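Local coordinates for DUF1491 domain-containing protein (Caulobacter crescentus, PDB 4GOQ) that is of unknown function but belongs to the DUF1491 family and folds as a small single-chain alpha/beta protein with a five-stranded mixed sheet, at residues A[37-42]-A[62-67]. Sequence-based numbering, arbitrary orientation.
Sequences VLVKAV and RFWMQP
Trp64 brings the benzene edge of its indole up against Val37 and reaches Val39 beside it. All three residues are buried. Trp64 CZ3 comes within 3.5 Å of Val37 O. That oxygen lies at the ring edge, close to the indole plane. The next ring atom, Trp64 CH2, packs 4.1 Å from Val37 CB. Val39 adds one methyl, with CG2 4.2 Å from Trp64 CH2, approaching the ring obliquely. In Trp64, CG is anti to the carbonyl carbon (chi1 -63°), and chi2 of 88° turns the six-membered ring to the valines. The strands are not neighbours. In the mixed five-stranded sheet, strand 48-56 runs between them, antiparallel to both, and 62-65 is the outermost strand on that side. The CA atoms of Val39 and Trp64 are 9.2 Å apart, and the indole spans much of that gap. It does so on the sheet face covered by helix 6-19. Trp9 of that helix meets the Trp64 ring, with planes at about 30°, and also touches Val37. Val39 rests on Leu13 of the same helix. At the pyrrole end, Trp64 NE1 is hydrogen-bonded to Glu106 OE1.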
loop_
_atom_site.group_PDB
_atom_site.type_symbol
_atom_site.label_atom_id
_atom_site.label_comp_id
_atom_site.label_asym_id
_atom_site.label_seq_id
_atom_site.Cartn_x
_atom_site.Cartn_y
_atom_site.Cartn_z
ATOM N N VAL A 37 -5.105 2.845 4.330
ATOM C CA VAL A 37 -4.024 1.917 3.987
ATOM C C VAL A 37 -2.950 2.602 3.134
ATOM O O VAL A 37 -3.277 3.341 2.207
ATOM C CB VAL A 37 -4.546 0.649 3.232
ATOM C CG1 VAL A 37 -3.407 -0.332 2.935
ATOM C CG2 VAL A 37 -5.660 -0.071 4.003
ATOM N N LEU A 38 -1.668 2.343 3.471
ATOM C CA LEU A 38 -0.501 2.693 2.674
ATOM C C LEU A 38 0.050 1.403 2.132
ATOM O O LEU A 38 0.267 0.480 2.903
ATOM C CB LEU A 38 0.614 3.407 3.478
ATOM C CG LEU A 38 0.481 4.864 3.856
ATOM C CD1 LEU A 38 1.817 5.359 4.446
ATOM C CD2 LEU A 38 0.093 5.747 2.646
ATOM N N VAL A 39 0.331 1.335 0.834
ATOM C CA VAL A 39 0.930 0.140 0.252
ATOM C C VAL A 39 2.302 0.505 -0.295
ATOM O O VAL A 39 2.401 1.391 -1.134
ATOM C CB VAL A 39 0.039 -0.506 -0.847
ATOM C CG1 VAL A 39 0.729 -1.720 -1.481
ATOM C CG2 VAL A 39 -1.327 -0.883 -0.293
ATOM N N LYS A 40 3.342 -0.177 0.187
ATOM C CA LYS A 40 4.716 -0.013 -0.293
ATOM C C LYS A 40 5.032 -1.189 -1.197
ATOM O O LYS A 40 5.100 -2.309 -0.715
ATOM C CB LYS A 40 5.691 0.043 0.890
ATOM C CG LYS A 40 7.151 0.282 0.457
ATOM C CD LYS A 40 8.014 0.187 1.742
ATOM C CE LYS A 40 9.464 0.302 1.495
ATOM N NZ LYS A 40 10.230 -0.107 2.715
ATOM N N ALA A 41 5.204 -0.949 -2.504
ATOM C CA ALA A 41 5.494 -2.019 -3.457
ATOM C C ALA A 41 6.966 -1.949 -3.848
ATOM O O ALA A 41 7.406 -0.952 -4.403
ATOM C CB ALA A 41 4.591 -1.891 -4.678
ATOM N N VAL A 42 7.731 -2.972 -3.487
ATOM C CA VAL A 42 9.173 -3.008 -3.733
ATOM C C VAL A 42 9.447 -3.918 -4.914
ATOM O O VAL A 42 9.013 -5.076 -4.909
ATOM C CB VAL A 42 9.980 -3.453 -2.466
ATOM C CG1 VAL A 42 11.487 -3.518 -2.756
ATOM C CG2 VAL A 42 9.703 -2.534 -1.278
ATOM N N ARG A 62 -12.831 4.806 -5.705
ATOM C CA ARG A 62 -11.518 4.711 -5.069
ATOM C C ARG A 62 -10.429 4.429 -6.087
ATOM O O ARG A 62 -10.594 3.581 -6.974
ATOM C CB ARG A 62 -11.516 3.619 -3.979
ATOM C CG ARG A 62 -10.133 3.291 -3.378
ATOM C CD ARG A 62 -9.649 4.263 -2.306
ATOM N NE ARG A 62 -10.378 4.085 -1.047
ATOM C CZ ARG A 62 -10.874 5.077 -0.318
ATOM N NH1 ARG A 62 -10.693 6.336 -0.687
ATOM N NH2 ARG A 62 -11.522 4.819 0.810
ATOM N N PHE A 63 -9.289 5.122 -5.924
ATOM C CA PHE A 63 -8.105 4.895 -6.733
ATOM C C PHE A 63 -6.860 5.095 -5.854
ATOM O O PHE A 63 -6.964 5.551 -4.708
ATOM C CB PHE A 63 -8.097 5.767 -7.997
ATOM C CG PHE A 63 -7.759 7.239 -7.826
ATOM C CD1 PHE A 63 -8.760 8.178 -7.588
ATOM C CD2 PHE A 63 -6.456 7.692 -7.985
ATOM C CE1 PHE A 63 -8.448 9.540 -7.458
ATOM C CE2 PHE A 63 -6.144 9.046 -7.836
ATOM C CZ PHE A 63 -7.149 9.966 -7.612
ATOM N N TRP A 64 -5.715 4.665 -6.355
ATOM C CA TRP A 64 -4.458 4.803 -5.610
ATOM C C TRP A 64 -3.564 5.878 -6.226
ATOM O O TRP A 64 -3.356 5.914 -7.434
ATOM C CB TRP A 64 -3.720 3.458 -5.545
ATOM C CG TRP A 64 -4.508 2.412 -4.805
ATOM C CD1 TRP A 64 -5.439 1.558 -5.321
ATOM C CD2 TRP A 64 -4.503 2.196 -3.386
ATOM N NE1 TRP A 64 -5.980 0.776 -4.311
ATOM C CE2 TRP A 64 -5.410 1.146 -3.114
ATOM C CE3 TRP A 64 -3.761 2.747 -2.323
ATOM C CZ2 TRP A 64 -5.669 0.706 -1.807
ATOM C CZ3 TRP A 64 -3.999 2.295 -1.035
ATOM C CH2 TRP A 64 -4.908 1.257 -0.788
HETATM N N MSE A 65 -3.054 6.757 -5.389
HETATM C CA MSE A 65 -2.169 7.853 -5.791
HETATM C C MSE A 65 -0.808 7.607 -5.155
HETATM O O MSE A 65 -0.737 6.847 -4.188
HETATM C CB MSE A 65 -2.760 9.243 -5.395
HETATM C CG MSE A 65 -2.950 9.472 -3.877
HETATM SE SE MSE A 65 -3.714 11.243 -3.364
HETATM C CE MSE A 65 -3.065 11.341 -1.572
ATOM N N GLN A 66 0.253 8.249 -5.660
ATOM C CA GLN A 66 1.599 8.166 -5.062
ATOM C C GLN A 66 1.837 9.489 -4.361
ATOM O O GLN A 66 1.959 10.517 -5.026
ATOM C CB GLN A 66 2.690 7.836 -6.089
ATOM C CG GLN A 66 2.487 6.438 -6.674
ATOM C CD GLN A 66 3.516 6.131 -7.715
ATOM O OE1 GLN A 66 4.713 6.164 -7.449
ATOM N NE2 GLN A 66 3.073 5.840 -8.930
ATOM N N PRO A 67 1.758 9.505 -3.014
ATOM C CA PRO A 67 1.892 10.786 -2.284
ATOM C C PRO A 67 3.333 11.281 -2.188
ATOM O O PRO A 67 3.580 12.421 -1.793
ATOM C CB PRO A 67 1.345 10.449 -0.901
ATOM C CG PRO A 67 1.660 8.992 -0.718
ATOM C CD PRO A 67 1.560 8.362 -2.088
#